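Local coordinates for protein muramidase (Sodiomyces alcalophilus, PDB 6ZM8) that hydrolyses peptidoglycan as a fungal lysozyme of glycoside hydrolase family 25, cleaving the beta-1,4 glycosidic bonds of the bacterial cell-wall glycan, at residues A[18-22]-A[23-27]; A[28-31]-A[32-35]; A[159-162]-A[163-167]. All blocks are in the same frame, centred on the assembly; numbering follows the deposited sequence.

In the fold
The three contacts are local and run in series along the chain, none enclosing or crossing another. Interaction 1 closes the turn by which helix 16-22 hands over to strand 26-33, the last step of the beta-alpha-beta unit begun by strand 2-7. Interaction 2 adjoins it in sequence, takes up the rest of the same strand and runs on into the hairpin to strand 37-38; the two centres are 22 Å apart. Much later, interaction 3 bends the chain as it leaves strand 157-160 on its way to strand 178-182. It reaches the same curled sheet, but sits across the chain's centre from interaction 2, with nearest atoms about 9 Å apart.

Interaction 1 of 3, residues A[18-22]-A[23-27]; sequences RAYAN and GDRFV
The guanidinium of Arg25 lies flat on the ring of Tyr20, with the two planes only 3° apart. Its CZ is 3.7 Å from the centroid of the Tyr20 ring. At 22° off the ring normal, this meets the geometry of a cation-pi contact over the face; NH1 sits above the ring centre. Tyr20 turns its CG anti to the backbone N (chi1 -167°), while a bend at chi2 turns the Arg25 chain back, bringing its guanidinium over the ring.

The same guanidinium also works through its edge. Arg25 NH1 donates to Tyr20 O at 2.9 Å, in the carbonyl plane and on a lone pair, and it donates as well to Asp24 O, from above that carbonyl's plane. NH2 is joined to Tyr20 O through a water that accepts from NH2 and donates to the carbonyl. With an alanine in place of Arg25, the Tyr20 face would probably lose its stacked cation, and Tyr20 O and Asp24 O the NH1 donor they share.

Backbone bonds close the helix. Gly23 N reaches Tyr20 O at 2.9 Å and Asp24 N reaches Ala19 O at 3.2 Å; with the positive phi of Gly23, they form a Schellman motif. A CB at Gly23 would clash with Asn22 O.

Asn22 ND2 donates to Asp24 OD2 at 2.9 Å, on the syn side but tilted out of the carboxylate plane; the N-H...O line is nearly straight. Tyr185 OH is a second partner of OD2, tying the turn to a later loop.

Tyr20 O thus receives Gly23 N, Arg25 NH1 and the water, which satisfies a carbonyl at the helix end, where the negative dipole pole would probably favour the arginine's charge; side-chain and backbone donors from the approach to strand 26-33 converge on the last helical turn.

Interaction 2 of 3, residues A[28-31]-A[32-35]; sequences YIKA and TEGT
Chi1 of -175° in Lys30 and 174° in Glu33 swings each CG opposite its backbone N; both chains run extended beyond it, and their ends converge obliquely in a salt bridge. Lys30 NZ lies 2.9 Å from Glu33 OE1 and donates to it, coming in nearly along the C-O axis of that oxygen. The CE methylene next to the ammonium is also close: Lys30 CE is 3.8 Å from Glu33 OE1 and 3.9 Å from the backbone Thr32 O, while Glu33 CB lies 4.1 Å from Lys30 CE. The bridge spans three residues at the end of strand 26-33, a parallel strand of the curled sheet in this TIM-barrel-clan family. Residues three apart in a regular strand point to opposite faces; here Ala31 takes up a psi of -58° that interrupts the extended course, which is probably why Lys30 and Glu33 can meet. Glu33 OE2, the other carboxylate oxygen, accepts from Gln63 NE2, so the two oxygens are held by different residues, which would limit rotation of the carboxylate. Thr32, which with Ala31 separates Lys30 from Glu33 in sequence, has its OG1 hydrogen-bonded with His60 ND1. Helix 69-78 covers the methyl of Ala31 through Phe76, and Tyr59 of strand 55-61 lies against Lys30.

Interaction 3 of 3, residues A[159-162]-A[163-167]; sequences IARY and ASSVG
Past strand 157-160 the backbone kinks at Tyr162, the centre of an inverse gamma turn, and curls round so that residues 163-167 come back beside Arg161 and Ile159. A chi1 of -175° puts CG of Arg161 trans to its backbone N, and the chain, extended to NE, reaches across the mouth of the bend, where Arg161 NH1 donates to Ser165 O at 2.9 Å. The donor stands above that carbonyl's plane, 55° out of it, and the N-H...O angle is 148°. Ala163 CB lies over one face of the Arg161 guanidinium, 3.5 Å above the plane and offset toward its rim. Lower on the chain, Arg161 CD meets Val166 O at 3.2 Å. A CB on Gly167 would run into Arg161 CD. Nearer the strand, Ile159 CG2 presses against Val166 CG2 at 3.4 Å, tighter than usual carbon packing, with the two side chains crossing at about a right angle. Tyr162 OH is hydrogen-bonded with Gln180 OE1, and Arg161 O accepts from Trp179 NE1, both on strand 178-182. This is a surface loop after a parallel strand of the TIM-barrel-clan sheet, spanned by an Arg161-Ser165 bond, with an apolar pair where it leaves the strand.

Interaction 1 of 3, residues A[18-22]-A[23-27]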
ATOM      1  N   ARG A  18      18.240  13.115  -2.566  1.00  9.19           N
ATOM      2  CA  ARG A  18      17.728  14.174  -1.702  1.00  9.12           C
ATOM      3  C   ARG A  18      16.772  13.604  -0.640  1.00  7.88           C
ATOM      4  O   ARG A  18      16.805  13.994   0.529  1.00  8.45           O
ATOM      5  CB  ARG A  18      17.032  15.254  -2.541  1.00 10.47           C
ATOM      6  CG  ARG A  18      16.289  16.320  -1.750  1.00 12.75           C
ATOM      7  CD  ARG A  18      15.601  17.321  -2.686  1.00 15.19           C
ATOM      8  NE  ARG A  18      14.569  18.067  -1.950  1.00 18.51           N
ATOM      9  CZ  ARG A  18      13.726  18.954  -2.463  1.00 19.65           C
ATOM     10  NH1 ARG A  18      12.808  19.516  -1.682  1.00 23.52           N
ATOM     11  NH2 ARG A  18      13.777  19.218  -3.759  1.00 23.16           N
ATOM     12  N   ALA A  19      15.902  12.674  -1.057  1.00  7.41           N
ATOM     13  CA  ALA A  19      14.979  12.058  -0.102  1.00  7.09           C
ATOM     14  C   ALA A  19      15.746  11.307   0.984  1.00  6.75           C
ATOM     15  O   ALA A  19      15.379  11.381   2.173  1.00  6.92           O
ATOM     16  CB  ALA A  19      14.020  11.158  -0.832  1.00  6.92           C
ATOM     17  N   TYR A  20      16.790  10.567   0.607  1.00  7.29           N
ATOM     18  CA  TYR A  20      17.549   9.838   1.627  1.00  7.35           C
ATOM     19  C   TYR A  20      18.222  10.857   2.576  1.00  7.61           C
ATOM     20  O   TYR A  20      18.250  10.651   3.814  1.00  7.58           O
ATOM     21  CB  TYR A  20      18.588   8.923   0.950  1.00  8.22           C
ATOM     22  CG  TYR A  20      19.176   7.925   1.925  1.00  8.35           C
ATOM     23  CD1 TYR A  20      20.275   8.243   2.699  1.00  9.99           C
ATOM     24  CD2 TYR A  20      18.624   6.681   2.046  1.00  8.94           C
ATOM     25  CE1 TYR A  20      20.776   7.368   3.618  1.00 11.69           C
ATOM     26  CE2 TYR A  20      19.141   5.771   2.945  1.00 10.79           C
ATOM     27  CZ  TYR A  20      20.208   6.117   3.743  1.00 12.22           C
ATOM     28  OH  TYR A  20      20.728   5.236   4.653  1.00 16.39           O
ATOM     29  N   ALA A  21      18.757  11.956   2.034  1.00  7.85           N
ATOM     30  CA  ALA A  21      19.377  12.988   2.859  1.00  8.54           C
ATOM     31  C   ALA A  21      18.361  13.627   3.820  1.00  7.87           C
ATOM     32  O   ALA A  21      18.728  14.055   4.914  1.00  8.63           O
ATOM     33  CB  ALA A  21      20.050  14.019   1.971  1.00  9.83           C
ATOM     34  N   ASN A  22      17.105  13.705   3.405  1.00  6.91           N
ATOM     35  CA  ASN A  22      16.030  14.208   4.258  1.00  6.55           C
ATOM     36  C   ASN A  22      15.764  13.288   5.448  1.00  6.26           C
ATOM     37  O   ASN A  22      15.109  13.689   6.405  1.00  7.11           O
ATOM     38  CB  ASN A  22      14.754  14.338   3.411  1.00  6.68           C
ATOM     39  CG  ASN A  22      13.637  15.091   4.101  1.00  6.38           C
ATOM     40  OD1 ASN A  22      13.847  16.188   4.637  1.00  6.82           O
ATOM     41  ND2 ASN A  22      12.423  14.551   4.049  1.00  6.52           N
ATOM     42  N   GLY A  23      16.210  12.045   5.360  1.00  6.32           N
ATOM     43  CA  GLY A  23      15.977  11.058   6.406  1.00  6.55           C
ATOM     44  C   GLY A  23      14.950  10.022   6.053  1.00  6.24           C
ATOM     45  O   GLY A  23      14.683   9.123   6.881  1.00  7.18           O
ATOM     46  N   ASP A  24      14.329  10.118   4.872  1.00  5.98           N
ATOM     47  CA  ASP A  24      13.378   9.097   4.463  1.00  5.82           C
ATOM     48  C   ASP A  24      14.123   7.779   4.182  1.00  5.71           C
ATOM     49  O   ASP A  24      15.222   7.782   3.653  1.00  6.21           O
ATOM     50  CB  ASP A  24      12.625   9.570   3.224  1.00  5.95           C
ATOM     51  CG  ASP A  24      11.814  10.819   3.580  1.00  6.00           C
ATOM     52  OD1 ASP A  24      10.907  10.683   4.415  1.00  7.47           O
ATOM     53  OD2 ASP A  24      12.118  11.895   3.008  1.00  6.54           O
ATOM     54  N   ARG A  25      13.450   6.661   4.523  1.00  5.70           N
ATOM     55  CA  ARG A  25      14.091   5.360   4.398  1.00  5.70           C
ATOM     56  C   ARG A  25      13.277   4.340   3.606  1.00  5.63           C
ATOM     57  O   ARG A  25      13.824   3.305   3.215  1.00  6.20           O
ATOM     58  CB  ARG A  25      14.461   4.791   5.773  1.00  6.58           C
ATOM     59  CG  ARG A  25      15.513   5.637   6.501  1.00  7.14           C
ATOM     60  CD  ARG A  25      16.897   5.481   5.877  1.00  7.57           C
ATOM     61  NE  ARG A  25      17.917   6.303   6.536  1.00  8.70           N
ATOM     62  CZ  ARG A  25      18.274   7.520   6.169  1.00  7.96           C
ATOM     63  NH1 ARG A  25      17.640   8.162   5.198  1.00  7.58           N
ATOM     64  NH2 ARG A  25      19.283   8.102   6.800  1.00  9.49           N
ATOM     65  N   PHE A  26      11.990   4.614   3.393  1.00  5.39           N
ATOM     66  CA  PHE A  26      11.173   3.711   2.585  1.00  5.11           C
ATOM     67  C   PHE A  26      10.259   4.551   1.695  1.00  4.94           C
ATOM     68  O   PHE A  26       9.945   5.699   1.992  1.00  5.10           O
ATOM     69  CB  PHE A  26      10.368   2.727   3.455  1.00  5.41           C
ATOM     70  CG  PHE A  26       9.300   3.388   4.292  1.00  5.35           C
ATOM     71  CD1 PHE A  26       8.012   3.573   3.787  1.00  5.54           C
ATOM     72  CD2 PHE A  26       9.602   3.887   5.570  1.00  5.40           C
ATOM     73  CE1 PHE A  26       7.052   4.242   4.537  1.00  5.66           C
ATOM     74  CE2 PHE A  26       8.644   4.554   6.307  1.00  5.84           C
ATOM     75  CZ  PHE A  26       7.377   4.728   5.806  1.00  5.66           C
ATOM     76  N   VAL A  27       9.818   3.892   0.622  1.00  4.94           N
ATOM     77  CA  VAL A  27       8.895   4.529  -0.324  1.00  4.87           C
ATOM     78  C   VAL A  27       7.981   3.440  -0.895  1.00  4.71           C
ATOM     79  O   VAL A  27       8.437   2.362  -1.239  1.00  5.71           O
ATOM     80  CB  VAL A  27       9.660   5.308  -1.404  1.00  5.32           C
ATOM     81  CG1 VAL A  27      10.554   4.405  -2.249  1.00  6.82           C
ATOM     82  CG2 VAL A  27       8.707   6.127  -2.290  1.00  5.70           C
TER
HETATM   83  O   HOH W   1      19.829  10.902   6.165  1.00 16.62           O

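Interaction 2 of 3, residues A[28-31]-A[32-35]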
ATOM      1  N   TYR A  28       6.702   3.795  -1.028  1.00  4.47           N
ATOM      2  CA  TYR A  28       5.730   3.016  -1.801  1.00  4.42           C
ATOM      3  C   TYR A  28       5.430   3.750  -3.102  1.00  4.34           C
ATOM      4  O   TYR A  28       5.291   4.970  -3.128  1.00  5.11           O
ATOM      5  CB  TYR A  28       4.426   2.768  -1.015  1.00  4.62           C
ATOM      6  CG  TYR A  28       4.393   1.465  -0.259  1.00  4.62           C
ATOM      7  CD1 TYR A  28       4.262   0.269  -0.943  1.00  4.84           C
ATOM      8  CD2 TYR A  28       4.474   1.421   1.127  1.00  5.21           C
ATOM      9  CE1 TYR A  28       4.208  -0.957  -0.276  1.00  4.90           C
ATOM     10  CE2 TYR A  28       4.413   0.200   1.815  1.00  5.71           C
ATOM     11  CZ  TYR A  28       4.285  -0.985   1.103  1.00  4.93           C
ATOM     12  OH  TYR A  28       4.255  -2.151   1.825  1.00  5.91           O
ATOM     13  N   ILE A  29       5.295   2.964  -4.174  1.00  4.65           N
ATOM     14  CA  ILE A  29       5.236   3.498  -5.535  1.00  4.91           C
ATOM     15  C   ILE A  29       4.059   2.850  -6.250  1.00  4.80           C
ATOM     16  O   ILE A  29       3.943   1.624  -6.289  1.00  5.03           O
ATOM     17  CB  ILE A  29       6.547   3.193  -6.281  1.00  5.34           C
ATOM     18  CG1 ILE A  29       7.737   3.815  -5.541  1.00  5.97           C
ATOM     19  CG2 ILE A  29       6.477   3.697  -7.718  1.00  6.53           C
ATOM     20  CD1 ILE A  29       9.091   3.315  -6.026  1.00  6.55           C
ATOM     21  N   LYS A  30       3.186   3.660  -6.862  1.00  4.99           N
ATOM     22  CA  LYS A  30       2.041   3.073  -7.550  1.00  5.22           C
ATOM     23  C   LYS A  30       2.510   2.247  -8.735  1.00  5.11           C
ATOM     24  O   LYS A  30       3.263   2.738  -9.605  1.00  5.82           O
ATOM     25  CB  LYS A  30       1.095   4.144  -8.067  1.00  5.68           C
ATOM     26  CG  LYS A  30      -0.183   3.544  -8.675  1.00  6.35           C
ATOM     27  CD  LYS A  30      -1.228   4.584  -8.991  1.00  7.79           C
ATOM     28  CE  LYS A  30      -2.444   3.961  -9.665  1.00 10.04           C
ATOM     29  NZ  LYS A  30      -3.480   4.968  -9.909  1.00 12.58           N
ATOM     30  N   ALA A  31       2.028   1.002  -8.820  1.00  5.35           N
ATOM     31  CA  ALA A  31       2.304   0.133  -9.960  1.00  5.37           C
ATOM     32  C   ALA A  31       1.095   0.042 -10.867  1.00  5.50           C
ATOM     33  O   ALA A  31       1.249   0.247 -12.111  1.00  7.22           O
ATOM     34  CB  ALA A  31       2.745  -1.249  -9.525  1.00  5.72           C
ATOM     35  N   THR A  32      -0.048  -0.397 -10.353  1.00  5.67           N
ATOM     36  CA  THR A  32      -1.169  -0.826 -11.164  1.00  5.71           C
ATOM     37  C   THR A  32      -2.481  -0.312 -10.613  1.00  5.53           C
ATOM     38  O   THR A  32      -2.594   0.076  -9.433  1.00  5.74           O
ATOM     39  CB  THR A  32      -1.208  -2.372 -11.280  1.00  5.79           C
ATOM     40  OG1 THR A  32      -1.090  -2.931  -9.966  1.00  5.95           O
ATOM     41  CG2 THR A  32      -0.082  -2.915 -12.131  1.00  6.49           C
ATOM     42  N   GLU A  33      -3.505  -0.379 -11.471  1.00  6.04           N
ATOM     43  CA  GLU A  33      -4.881  -0.112 -11.088  1.00  6.27           C
ATOM     44  C   GLU A  33      -5.778  -0.997 -11.945  1.00  6.52           C
ATOM     45  O   GLU A  33      -5.555  -1.126 -13.166  1.00  7.72           O
ATOM     46  CB  GLU A  33      -5.229   1.374 -11.271  1.00  7.00           C
ATOM     47  CG  GLU A  33      -6.696   1.697 -11.029  1.00  7.87           C
ATOM     48  CD  GLU A  33      -6.993   3.179 -10.987  1.00 10.86           C
ATOM     49  OE1 GLU A  33      -6.036   4.009 -10.800  1.00 14.24           O
ATOM     50  OE2 GLU A  33      -8.208   3.477 -11.129  1.00 12.88           O
ATOM     51  N   GLY A  34      -6.766  -1.630 -11.323  1.00  6.99           N
ATOM     52  CA  GLY A  34      -7.599  -2.524 -12.093  1.00  7.89           C
ATOM     53  C   GLY A  34      -6.792  -3.636 -12.751  1.00  7.77           C
ATOM     54  O   GLY A  34      -5.878  -4.170 -12.171  1.00  7.80           O
ATOM     55  N   THR A  35      -7.185  -3.974 -14.002  1.00  9.21           N
ATOM     56  CA  THR A  35      -6.426  -4.970 -14.777  1.00  9.45           C
ATOM     57  C   THR A  35      -5.830  -4.348 -16.039  1.00 12.05           C
ATOM     58  O   THR A  35      -5.325  -5.108 -16.875  1.00 16.94           O
ATOM     59  CB  THR A  35      -7.225  -6.200 -15.141  1.00 10.77           C
ATOM     60  OG1 THR A  35      -8.376  -5.761 -15.884  1.00 12.05           O
ATOM     61  CG2 THR A  35      -7.655  -6.981 -13.929  1.00 12.30           C
TER

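Interaction 3 of 3, residues A[159-162]-A[163-167]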
ATOM      1  N   ILE A 159      -2.631   3.009   7.320  1.00  4.73           N
ATOM      2  CA  ILE A 159      -3.827   3.818   7.568  1.00  4.64           C
ATOM      3  C   ILE A 159      -3.571   5.250   7.113  1.00  4.51           C
ATOM      4  O   ILE A 159      -2.484   5.780   7.356  1.00  5.35           O
ATOM      5  CB  ILE A 159      -4.214   3.736   9.056  1.00  5.36           C
ATOM      6  CG1 ILE A 159      -5.622   4.253   9.326  1.00  6.67           C
ATOM      7  CG2 ILE A 159      -3.191   4.393   9.988  1.00  6.20           C
ATOM      8  CD1 ILE A 159      -6.710   3.411   8.696  1.00  7.03           C
ATOM      9  N   ALA A 160      -4.581   5.875   6.529  1.00  4.75           N
ATOM     10  CA  ALA A 160      -4.467   7.266   6.105  1.00  5.00           C
ATOM     11  C   ALA A 160      -5.359   8.156   6.986  1.00  5.25           C
ATOM     12  O   ALA A 160      -6.560   7.914   7.110  1.00  5.65           O
ATOM     13  CB  ALA A 160      -4.827   7.440   4.657  1.00  5.90           C
ATOM     14  N   ARG A 161      -4.746   9.214   7.525  1.00  5.43           N
ATOM     15  CA  ARG A 161      -5.494  10.250   8.249  1.00  5.70           C
ATOM     16  C   ARG A 161      -4.562  11.463   8.370  1.00  5.80           C
ATOM     17  O   ARG A 161      -3.521  11.372   9.039  1.00  6.14           O
ATOM     18  CB  ARG A 161      -5.936   9.810   9.632  1.00  6.57           C
ATOM     19  CG  ARG A 161      -6.815  10.865  10.305  1.00  7.79           C
ATOM     20  CD  ARG A 161      -7.077  10.585  11.752  1.00  9.84           C
ATOM     21  NE  ARG A 161      -8.088  11.456  12.275  1.00 11.48           N
ATOM     22  CZ  ARG A 161      -8.093  11.895  13.495  1.00 13.25           C
ATOM     23  NH1 ARG A 161      -7.111  11.744  14.349  1.00 15.14           N
ATOM     24  NH2 ARG A 161      -9.159  12.510  13.944  1.00 18.94           N
ATOM     25  N   TYR A 162      -4.930  12.559   7.745  1.00  6.15           N
ATOM     26  CA  TYR A 162      -4.051  13.739   7.732  1.00  6.54           C
ATOM     27  C   TYR A 162      -4.475  14.621   8.904  1.00  7.08           C
ATOM     28  O   TYR A 162      -5.349  15.491   8.795  1.00  8.11           O
ATOM     29  CB  TYR A 162      -4.105  14.484   6.400  1.00  7.26           C
ATOM     30  CG  TYR A 162      -3.798  13.646   5.189  1.00  6.73           C
ATOM     31  CD1 TYR A 162      -3.220  12.363   5.275  1.00  6.29           C
ATOM     32  CD2 TYR A 162      -4.114  14.116   3.942  1.00  7.34           C
ATOM     33  CE1 TYR A 162      -3.008  11.604   4.145  1.00  6.31           C
ATOM     34  CE2 TYR A 162      -3.911  13.362   2.799  1.00  7.71           C
ATOM     35  CZ  TYR A 162      -3.374  12.089   2.905  1.00  7.08           C
ATOM     36  OH  TYR A 162      -3.205  11.377   1.761  1.00  8.43           O
ATOM     37  N   ALA A 163      -3.885  14.326  10.055  1.00  7.80           N
ATOM     38  CA  ALA A 163      -4.257  14.912  11.329  1.00  8.36           C
ATOM     39  C   ALA A 163      -3.081  14.789  12.268  1.00  8.83           C
ATOM     40  O   ALA A 163      -2.093  14.115  11.976  1.00  9.11           O
ATOM     41  CB  ALA A 163      -5.479  14.238  11.932  1.00  9.15           C
ATOM     42  N   SER A 164      -3.204  15.417  13.426  0.50  9.73           N
ATOM     43  CA  SER A 164      -2.095  15.449  14.388  0.50 10.45           C
ATOM     44  C   SER A 164      -1.901  14.109  15.075  0.50 10.98           C
ATOM     45  O   SER A 164      -0.813  13.902  15.649  0.50 12.31           O
ATOM     46  CB  SER A 164      -2.347  16.549  15.432  0.50 12.02           C
ATOM     47  OG  SER A 164      -3.568  16.303  16.111  0.50 13.73           O
ATOM     48  N   SER A 165      -2.891  13.223  15.017  1.00 11.75           N
ATOM     49  CA  SER A 165      -2.736  11.871  15.564  1.00 13.64           C
ATOM     50  C   SER A 165      -3.426  10.909  14.601  1.00 11.41           C
ATOM     51  O   SER A 165      -4.272  11.303  13.770  1.00 11.42           O
ATOM     52  CB  SER A 165      -3.256  11.724  16.967  1.00 16.89           C
ATOM     53  OG  SER A 165      -4.645  11.916  16.895  1.00 20.46           O
ATOM     54  N   VAL A 166      -3.090   9.643  14.757  1.00 10.47           N
ATOM     55  CA  VAL A 166      -3.522   8.612  13.770  1.00  9.28           C
ATOM     56  C   VAL A 166      -5.013   8.356  13.839  1.00  8.76           C
ATOM     57  O   VAL A 166      -5.602   7.975  12.843  1.00  9.36           O
ATOM     58  CB  VAL A 166      -2.691   7.338  13.901  1.00  9.49           C
ATOM     59  CG1 VAL A 166      -2.921   6.600  15.215  1.00 10.06           C
ATOM     60  CG2 VAL A 166      -2.930   6.418  12.738  1.00  9.33           C
ATOM     61  N   GLY A 167      -5.603   8.537  15.013  1.00 10.51           N
ATOM     62  CA  GLY A 167      -7.011   8.299  15.176  1.00 11.23           C
ATOM     63  C   GLY A 167      -7.340   6.827  15.337  1.00  8.67           C
ATOM     64  O   GLY A 167      -6.491   5.908  15.421  1.00 10.90           O
TER